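Local coordinates for protein pyridoxine 4-oxidase (Mesorhizobium loti, PDB 4HA6) that uses FAD to oxidise the 4-hydroxymethyl group of pyridoxine to an aldehyde, with oxygen as electron acceptor, as a GMC-family oxidoreductase, at residues G67-A72 with I437-I442; L294-L299 with A340-E345; R110-D115 with A463-K468. One frame throughout, in Å; residues are numbered along the deposited sequence.

Contact 1 (G67-A72 with I437-I442); sequences GTAGRA and IARSVI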
loop_
_atom_site.group_PDB
_atom_site.type_symbol
_atom_site.label_atom_id
_atom_site.label_comp_id
_atom_site.label_asym_id
_atom_site.label_seq_id
_atom_site.Cartn_x
_atom_site.Cartn_y
_atom_site.Cartn_z
ATOM N N GLY A 67 -9.968 -11.775 15.705
ATOM C CA GLY A 67 -8.781 -12.541 15.352
ATOM C C GLY A 67 -7.485 -11.919 15.850
ATOM O O GLY A 67 -6.431 -12.560 15.778
ATOM N N THR A 68 -7.536 -10.677 16.339
ATOM C CA THR A 68 -6.336 -10.080 16.944
ATOM C C THR A 68 -6.618 -9.662 18.379
ATOM O O THR A 68 -6.417 -8.496 18.746
ATOM C CB THR A 68 -5.782 -8.862 16.141
ATOM O OG1 THR A 68 -6.622 -7.718 16.359
ATOM C CG2 THR A 68 -5.714 -9.176 14.653
ATOM N N ALA A 69 -7.092 -10.626 19.170
ATOM C CA ALA A 69 -7.346 -10.450 20.599
ATOM C C ALA A 69 -8.302 -9.298 20.890
ATOM O O ALA A 69 -8.167 -8.613 21.907
ATOM C CB ALA A 69 -6.029 -10.258 21.363
ATOM N N GLY A 70 -9.268 -9.086 20.002
ATOM C CA GLY A 70 -10.220 -7.998 20.174
ATOM C C GLY A 70 -9.650 -6.596 20.007
ATOM O O GLY A 70 -10.347 -5.613 20.288
ATOM N N ARG A 71 -8.402 -6.490 19.542
ATOM C CA ARG A 71 -7.779 -5.177 19.333
ATOM C C ARG A 71 -8.368 -4.439 18.128
ATOM O O ARG A 71 -8.644 -5.039 17.084
ATOM C CB ARG A 71 -6.255 -5.312 19.184
ATOM C CG ARG A 71 -5.581 -5.979 20.387
ATOM C CD ARG A 71 -4.176 -6.510 20.072
ATOM N NE ARG A 71 -3.347 -5.489 19.438
ATOM C CZ ARG A 71 -2.653 -5.676 18.319
ATOM N NH1 ARG A 71 -2.669 -6.862 17.717
ATOM N NH2 ARG A 71 -1.938 -4.683 17.802
ATOM N N ALA A 72 -8.574 -3.136 18.295
ATOM C CA ALA A 72 -8.926 -2.239 17.198
ATOM C C ALA A 72 -7.621 -1.634 16.711
ATOM O O ALA A 72 -6.681 -1.482 17.481
ATOM C CB ALA A 72 -9.874 -1.142 17.690
ATOM N N ILE A 437 0.735 -14.039 18.634
ATOM C CA ILE A 437 0.610 -13.447 17.296
ATOM C C ILE A 437 -0.571 -12.462 17.243
ATOM O O ILE A 437 -0.423 -11.335 16.761
ATOM C CB ILE A 437 0.496 -14.542 16.215
ATOM C CG1 ILE A 437 1.822 -15.311 16.109
ATOM C CG2 ILE A 437 0.119 -13.949 14.861
ATOM C CD1 ILE A 437 1.710 -16.623 15.304
ATOM N N ALA A 438 -1.721 -12.878 17.777
ATOM C CA ALA A 438 -2.935 -12.054 17.796
ATOM C C ALA A 438 -2.727 -10.741 18.574
ATOM O O ALA A 438 -3.298 -9.696 18.234
ATOM C CB ALA A 438 -4.101 -12.855 18.398
ATOM N N ARG A 439 -1.910 -10.810 19.622
ATOM C CA ARG A 439 -1.621 -9.649 20.449
ATOM C C ARG A 439 -0.588 -8.737 19.796
ATOM O O ARG A 439 -0.575 -7.516 20.049
ATOM C CB ARG A 439 -1.128 -10.099 21.835
ATOM C CG ARG A 439 -2.248 -10.431 22.842
ATOM C CD ARG A 439 -1.793 -11.427 23.930
ATOM N NE ARG A 439 -0.482 -11.111 24.503
ATOM C CZ ARG A 439 0.477 -12.008 24.756
ATOM N NH1 ARG A 439 0.301 -13.301 24.495
ATOM N NH2 ARG A 439 1.633 -11.613 25.273
ATOM N N SER A 440 0.262 -9.313 18.944
ATOM C CA SER A 440 1.419 -8.590 18.398
ATOM C C SER A 440 1.230 -7.985 16.997
ATOM O O SER A 440 1.914 -7.006 16.635
ATOM C CB SER A 440 2.648 -9.509 18.389
ATOM O OG SER A 440 2.506 -10.518 17.409
ATOM N N VAL A 441 0.342 -8.563 16.187
ATOM C CA VAL A 441 0.218 -8.091 14.804
ATOM C C VAL A 441 -0.247 -6.627 14.709
ATOM O O VAL A 441 -1.126 -6.181 15.464
ATOM C CB VAL A 441 -0.696 -9.004 13.934
ATOM C CG1 VAL A 441 -0.019 -10.361 13.650
ATOM C CG2 VAL A 441 -2.068 -9.202 14.579
ATOM N N ILE A 442 0.350 -5.888 13.776
ATOM C CA ILE A 442 -0.113 -4.539 13.438
ATOM C C ILE A 442 -0.269 -4.453 11.921
ATOM O O ILE A 442 0.236 -5.330 11.213
ATOM C CB ILE A 442 0.903 -3.478 13.894
ATOM C CG1 ILE A 442 2.294 -3.801 13.353
ATOM C CG2 ILE A 442 0.942 -3.373 15.428
ATOM C CD1 ILE A 442 3.365 -2.858 13.868
#
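The C-terminal end of helix 430-440, where the chain passes into strand 441-443, is met by a type I' beta turn, Thr-68 to Arg-71, whose arginine side chain bonds to the backbone carbonyls there. Arg-71 NH1 donates to Val-441 O at 2.8 Å and to Ala-438 O at 2.9 Å. NH2 of Arg-71 also reaches Val-441 O, so this one carbonyl oxygen is gripped end-on by two nitrogens. Both acceptors lie near the guanidinium plane. The Arg-71 chain bends at CG-CD (chi3 51°), which turns the group toward the helix end. Arg-439 O sits over one guanidinium face, 3.1 Å above the plane, but at a poor angle for a bond; it accepts from the hydroxyl of Ser-346.

Small side chains pack beside the arginine. Thr-68 CG2 meets Val-441 CG2 at 3.6 Å, while Thr-68 OG1 bonds to His-73. Ala-438 CB lies 3.5 Å from Gly-67 O and close to Ala-69 N.

Arg-71 NE forms a salt bridge with Glu-345. The guanidinium is thus fixed in rotation, and its positive charge probably offsets the partial negative charge of the carbonyls gathered at the helix end.

Contact 2 (L294-L299 with A340-E345); sequences LGAGNL and APIVSE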
loop_
_atom_site.group_PDB
_atom_site.type_symbol
_atom_site.label_atom_id
_atom_site.label_comp_id
_atom_site.label_asym_id
_atom_site.label_seq_id
_atom_site.Cartn_x
_atom_site.Cartn_y
_atom_site.Cartn_z
ATOM N N LEU A 294 2.013 -7.294 10.135
ATOM C CA LEU A 294 3.336 -7.663 10.629
ATOM C C LEU A 294 3.253 -7.907 12.129
ATOM O O LEU A 294 2.652 -7.114 12.858
ATOM C CB LEU A 294 4.357 -6.569 10.340
ATOM C CG LEU A 294 4.768 -6.411 8.878
ATOM C CD1 LEU A 294 5.664 -5.201 8.677
ATOM C CD2 LEU A 294 5.465 -7.681 8.405
ATOM N N GLY A 295 3.858 -8.998 12.594
ATOM C CA GLY A 295 3.934 -9.261 14.011
ATOM C C GLY A 295 4.992 -8.365 14.631
ATOM O O GLY A 295 6.165 -8.393 14.225
ATOM N N ALA A 296 4.580 -7.570 15.615
ATOM C CA ALA A 296 5.484 -6.631 16.279
ATOM C C ALA A 296 5.619 -6.985 17.755
ATOM O O ALA A 296 4.864 -6.476 18.583
ATOM C CB ALA A 296 4.961 -5.195 16.137
ATOM N N GLY A 297 6.574 -7.856 18.085
ATOM C CA GLY A 297 7.458 -8.455 17.092
ATOM C C GLY A 297 8.314 -9.509 17.760
ATOM O O GLY A 297 8.218 -9.712 18.975
ATOM N N ASN A 298 9.128 -10.208 16.978
ATOM C CA ASN A 298 10.136 -11.103 17.548
ATOM C C ASN A 298 11.238 -10.175 18.107
ATOM O O ASN A 298 12.209 -9.852 17.412
ATOM C CB ASN A 298 10.658 -12.033 16.442
ATOM C CG ASN A 298 11.502 -13.182 16.964
ATOM O OD1 ASN A 298 12.192 -13.853 16.185
ATOM N ND2 ASN A 298 11.441 -13.432 18.272
ATOM N N LEU A 299 11.043 -9.720 19.349
ATOM C CA LEU A 299 11.836 -8.655 19.972
ATOM C C LEU A 299 13.080 -9.216 20.664
ATOM O O LEU A 299 12.965 -10.132 21.489
ATOM C CB LEU A 299 10.973 -7.950 21.027
ATOM C CG LEU A 299 11.135 -6.470 21.388
ATOM C CD1 LEU A 299 11.206 -6.270 22.918
ATOM C CD2 LEU A 299 12.295 -5.797 20.660
ATOM N N ALA A 340 14.714 -0.522 14.593
ATOM C CA ALA A 340 14.017 0.012 15.770
ATOM C C ALA A 340 13.272 -1.088 16.532
ATOM O O ALA A 340 12.678 -1.977 15.922
ATOM C CB ALA A 340 13.051 1.087 15.358
ATOM N N PRO A 341 13.283 -1.016 17.872
ATOM C CA PRO A 341 12.641 -2.026 18.735
ATOM C C PRO A 341 11.101 -1.968 18.690
ATOM O O PRO A 341 10.462 -1.646 19.690
ATOM C CB PRO A 341 13.151 -1.662 20.134
ATOM C CG PRO A 341 13.452 -0.177 20.051
ATOM C CD PRO A 341 13.963 0.042 18.648
ATOM N N ILE A 342 10.525 -2.307 17.540
ATOM C CA ILE A 342 9.098 -2.120 17.282
ATOM C C ILE A 342 8.181 -3.176 17.929
ATOM O O ILE A 342 8.310 -4.365 17.666
ATOM C CB ILE A 342 8.846 -2.061 15.757
ATOM C CG1 ILE A 342 9.516 -0.813 15.164
ATOM C CG2 ILE A 342 7.355 -2.106 15.444
ATOM C CD1 ILE A 342 9.245 -0.590 13.684
ATOM N N VAL A 343 7.259 -2.740 18.786
ATOM C CA VAL A 343 6.271 -3.656 19.354
ATOM C C VAL A 343 4.879 -3.042 19.250
ATOM O O VAL A 343 4.750 -1.821 19.118
ATOM C CB VAL A 343 6.561 -3.995 20.834
ATOM C CG1 VAL A 343 7.978 -4.528 21.003
ATOM C CG2 VAL A 343 6.344 -2.773 21.717
ATOM N N SER A 344 3.840 -3.879 19.307
ATOM C CA SER A 344 2.462 -3.373 19.306
ATOM C C SER A 344 2.145 -2.722 20.647
ATOM O O SER A 344 2.964 -2.767 21.570
ATOM C CB SER A 344 1.470 -4.513 19.058
ATOM O OG SER A 344 1.380 -5.348 20.204
ATOM N N GLU A 345 0.959 -2.127 20.766
ATOM C CA GLU A 345 0.539 -1.543 22.037
ATOM C C GLU A 345 0.362 -2.589 23.142
ATOM O O GLU A 345 0.270 -2.232 24.315
ATOM C CB GLU A 345 -0.748 -0.726 21.881
ATOM C CG GLU A 345 -2.025 -1.553 21.920
ATOM C CD GLU A 345 -2.283 -2.343 20.636
ATOM O OE1 GLU A 345 -1.492 -2.229 19.672
ATOM O OE2 GLU A 345 -3.291 -3.080 20.595
#
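A corner in strand 293-302, in the antiparallel sheet of the substrate-binding side, meets the loop between strands 333-338 and 355-362. The strand changes direction at Ala-296, and the peptide bond between Ala-296 and Gly-297 is cis. The loop runs near the bound pyridoxamine, with the side chain of Ile-342 about 6 Å from it.

Ala-296 carries the polar part of the contact. Ala-296 O accepts from Ser-344 N at 2.9 Å, with the donor tilted 29° from the carbonyl plane. A CA-H...O contact also runs from Val-343 CA to Ala-296 O, at 3.2 Å. One oxygen thus takes a hydrogen bond and a weaker CA-H...O contact from neighbouring residues of the loop. The hydroxyl of Ser-344 bonds to Ser-346 N within the loop and to Arg-439 O, which links the loop to helix 430-440.

The methyl of Ala-296 fits against the loop. Ala-296 CB lies 3.6 Å from Ser-344 N and 4.0 Å from Ile-342 CG2. That branch of Ile-342 stands opposite its own backbone N, on the side of the carbonyl carbon, and this brings it to the alanine. Ile-342 O bonds to Ser-357, so the loop is also fastened to strand 355-362.

Past the corner, Leu-299 packs on the other end of the loop. Its side chain and that of Val-343 cross obliquely. Leu-299 also touches Ala-355, Ser-357 and Pro-350, so its branches are enclosed by the loop and the adjoining strand. Leu-299 CD2 reaches Pro-341 CB at 4.3 Å, and Leu-299 CG meets Val-343 CG1 at 3.7 Å.

Contact 3 (R110-D115 with A463-K468); sequences RRWGWD and ANLRLK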
loop_
_atom_site.group_PDB
_atom_site.type_symbol
_atom_site.label_atom_id
_atom_site.label_comp_id
_atom_site.label_asym_id
_atom_site.label_seq_id
_atom_site.Cartn_x
_atom_site.Cartn_y
_atom_site.Cartn_z
ATOM N N ARG A 110 -4.754 -10.034 -20.154
ATOM C CA ARG A 110 -3.303 -10.255 -20.129
ATOM C C ARG A 110 -2.501 -9.031 -19.704
ATOM O O ARG A 110 -1.336 -9.137 -19.299
ATOM C CB ARG A 110 -2.817 -10.628 -21.535
ATOM C CG ARG A 110 -3.124 -12.033 -22.013
ATOM C CD ARG A 110 -2.508 -12.260 -23.409
ATOM N NE ARG A 110 -3.113 -11.426 -24.454
ATOM C CZ ARG A 110 -2.560 -10.326 -24.963
ATOM N NH1 ARG A 110 -1.379 -9.904 -24.531
ATOM N NH2 ARG A 110 -3.191 -9.645 -25.908
ATOM N N ARG A 111 -3.104 -7.852 -19.851
ATOM C CA ARG A 111 -2.411 -6.594 -19.570
ATOM C C ARG A 111 -1.966 -6.478 -18.123
ATOM O O ARG A 111 -1.071 -5.689 -17.799
ATOM C CB ARG A 111 -3.298 -5.405 -19.926
ATOM C CG ARG A 111 -4.667 -5.457 -19.285
ATOM C CD ARG A 111 -5.580 -4.434 -19.938
ATOM N NE ARG A 111 -4.944 -3.144 -19.785
ATOM C CZ ARG A 111 -5.584 -2.002 -19.615
ATOM N NH1 ARG A 111 -6.910 -1.964 -19.597
ATOM N NH2 ARG A 111 -4.875 -0.902 -19.449
ATOM N N TRP A 112 -2.585 -7.287 -17.265
ATOM C CA TRP A 112 -2.347 -7.232 -15.840
ATOM C C TRP A 112 -1.364 -8.305 -15.406
ATOM O O TRP A 112 -1.180 -8.537 -14.212
ATOM C CB TRP A 112 -3.683 -7.374 -15.095
ATOM C CG TRP A 112 -4.592 -6.177 -15.330
ATOM C CD1 TRP A 112 -5.816 -6.165 -15.960
ATOM C CD2 TRP A 112 -4.321 -4.820 -14.965
ATOM N NE1 TRP A 112 -6.325 -4.878 -15.982
ATOM C CE2 TRP A 112 -5.421 -4.037 -15.380
ATOM C CE3 TRP A 112 -3.260 -4.189 -14.314
ATOM C CZ2 TRP A 112 -5.480 -2.670 -15.171
ATOM C CZ3 TRP A 112 -3.321 -2.833 -14.112
ATOM C CH2 TRP A 112 -4.421 -2.086 -14.536
ATOM N N GLY A 113 -0.742 -8.973 -16.378
ATOM C CA GLY A 113 0.254 -9.993 -16.089
ATOM C C GLY A 113 1.649 -9.406 -16.041
ATOM O O GLY A 113 1.888 -8.332 -16.606
ATOM N N TRP A 114 2.561 -10.097 -15.357
ATOM C CA TRP A 114 3.935 -9.630 -15.189
ATOM C C TRP A 114 4.600 -9.217 -16.518
ATOM O O TRP A 114 5.247 -8.164 -16.599
ATOM C CB TRP A 114 4.767 -10.727 -14.520
ATOM C CG TRP A 114 6.198 -10.351 -14.277
ATOM C CD1 TRP A 114 7.276 -10.645 -15.071
ATOM C CD2 TRP A 114 6.713 -9.632 -13.150
ATOM N NE1 TRP A 114 8.427 -10.137 -14.512
ATOM C CE2 TRP A 114 8.112 -9.509 -13.333
ATOM C CE3 TRP A 114 6.127 -9.070 -12.008
ATOM C CZ2 TRP A 114 8.939 -8.859 -12.407
ATOM C CZ3 TRP A 114 6.942 -8.416 -11.095
ATOM C CH2 TRP A 114 8.338 -8.322 -11.295
ATOM N N ASP A 115 4.438 -10.046 -17.549
ATOM C CA ASP A 115 5.074 -9.793 -18.846
ATOM C C ASP A 115 4.640 -8.459 -19.440
ATOM O O ASP A 115 5.467 -7.713 -19.959
ATOM C CB ASP A 115 4.750 -10.908 -19.842
ATOM C CG ASP A 115 5.487 -12.197 -19.539
ATOM O OD1 ASP A 115 6.542 -12.151 -18.865
ATOM O OD2 ASP A 115 5.005 -13.260 -19.985
ATOM N N ALA A 463 -11.780 -4.818 -16.697
ATOM C CA ALA A 463 -10.335 -4.889 -16.881
ATOM C C ALA A 463 -9.764 -3.556 -17.329
ATOM O O ALA A 463 -8.556 -3.329 -17.237
ATOM C CB ALA A 463 -9.989 -5.978 -17.885
ATOM N N ASN A 464 -10.631 -2.687 -17.832
ATOM C CA ASN A 464 -10.244 -1.344 -18.243
ATOM C C ASN A 464 -10.383 -0.335 -17.107
ATOM O O ASN A 464 -10.119 0.870 -17.297
ATOM C CB ASN A 464 -11.095 -0.893 -19.440
ATOM C CG ASN A 464 -10.813 -1.705 -20.693
ATOM O OD1 ASN A 464 -9.662 -1.891 -21.075
ATOM N ND2 ASN A 464 -11.865 -2.210 -21.323
ATOM N N LEU A 465 -10.813 -0.832 -15.942
ATOM C CA LEU A 465 -10.982 -0.032 -14.705
ATOM C C LEU A 465 -12.223 0.867 -14.703
ATOM O O LEU A 465 -12.326 1.817 -13.897
ATOM C CB LEU A 465 -9.716 0.780 -14.360
ATOM C CG LEU A 465 -8.387 0.014 -14.346
ATOM C CD1 LEU A 465 -7.222 0.917 -13.941
ATOM C CD2 LEU A 465 -8.454 -1.210 -13.451
ATOM N N ARG A 466 -13.170 0.556 -15.592
ATOM C CA ARG A 466 -14.410 1.301 -15.692
ATOM C C ARG A 466 -15.439 0.695 -14.730
ATOM O O ARG A 466 -15.668 -0.517 -14.746
ATOM C CB ARG A 466 -14.931 1.242 -17.133
ATOM C CG ARG A 466 -16.188 2.068 -17.402
ATOM C CD ARG A 466 -16.849 1.653 -18.733
ATOM N NE ARG A 466 -17.050 0.205 -18.775
ATOM C CZ ARG A 466 -18.148 -0.435 -18.374
ATOM N NH1 ARG A 466 -19.201 0.234 -17.905
ATOM N NH2 ARG A 466 -18.193 -1.764 -18.449
ATOM N N LEU A 467 -16.042 1.522 -13.875
ATOM C CA LEU A 467 -17.146 1.035 -13.044
ATOM C C LEU A 467 -18.187 0.400 -13.961
ATOM O O LEU A 467 -18.649 1.047 -14.906
ATOM C CB LEU A 467 -17.802 2.179 -12.272
ATOM C CG LEU A 467 -18.802 1.625 -11.253
ATOM C CD1 LEU A 467 -18.166 1.643 -9.896
ATOM C CD2 LEU A 467 -20.109 2.395 -11.263
ATOM N N LYS A 468 -18.541 -0.859 -13.705
ATOM C CA LYS A 468 -19.349 -1.626 -14.660
ATOM C C LYS A 468 -20.726 -1.005 -14.950
ATOM O O LYS A 468 -21.283 -1.204 -16.024
ATOM C CB LYS A 468 -19.480 -3.092 -14.217
ATOM C CG LYS A 468 -18.150 -3.859 -14.210
ATOM C CD LYS A 468 -18.331 -5.384 -14.307
ATOM C CE LYS A 468 -16.991 -6.049 -14.661
ATOM N NZ LYS A 468 -17.075 -7.533 -14.864
#
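Trp-112 and Arg-111, in the 3-10 segment before helix 114-124, reach across to Ala-463, Asn-464 and Leu-465. The Trp-112 indole points its NE1 at Ala-463 O, 3.0 Å away. This oxygen lies near the ring plane, and the N-H uses a lone pair in the carbonyl plane. Trp-112 CG stands opposite the carbonyl carbon (chi1 -67°), which carries the ring toward the loop. Leu-465 comes in obliquely, with CD2 3.7 Å from Trp-112 CZ2.

The first torsion of Arg-111 (53°) sets CG between the backbone N and the carbonyl carbon. This places CG 3.6 Å above one face of the Trp-112 ring, offset toward its rim. Arg-111 NH1 approaches Asn-464 OD1 at 3.1 Å, at a poor angle. The guanidinium and amide planes are 48° apart. NH1 finds a hydrogen bond with Gln-503 OE1.

A leucine in place of Trp-112 would probably leave Ala-463 O without its indole donor and open a gap beside Leu-465.

The 3-10 segment packs against the loop that leads to strand 473-475, beside helix 490-506. Leu-465 bonds through its backbone to Val-475, in an edge strand of the parallel sheet, consistent with the Rossmann-type FAD-binding part of the GMC fold.

Contacts 1 and 2 are neighbours, with centres 12 Å apart. They share the antiparallel sheet, where strands 441-443 and 293-302 lie side by side. A probable backbone hydrogen bond, Ile-442 N to Leu-294 O, joins them directly, as does the packing of Ile-442 on Ala-296. Contact 3 lies on the opposite side of the chain's centre, beside helix 490-506. Its nearest atoms are about 23 Å from those of contact 1 and about 20 Å from those of contact 2. All three are partly buried, and none is purely core or surface. Their chemistry differs. A charged side chain grips carbonyls in contact 1, one backbone bond and apolar side chains serve contact 2, and a neutral indole donor works in contact 3.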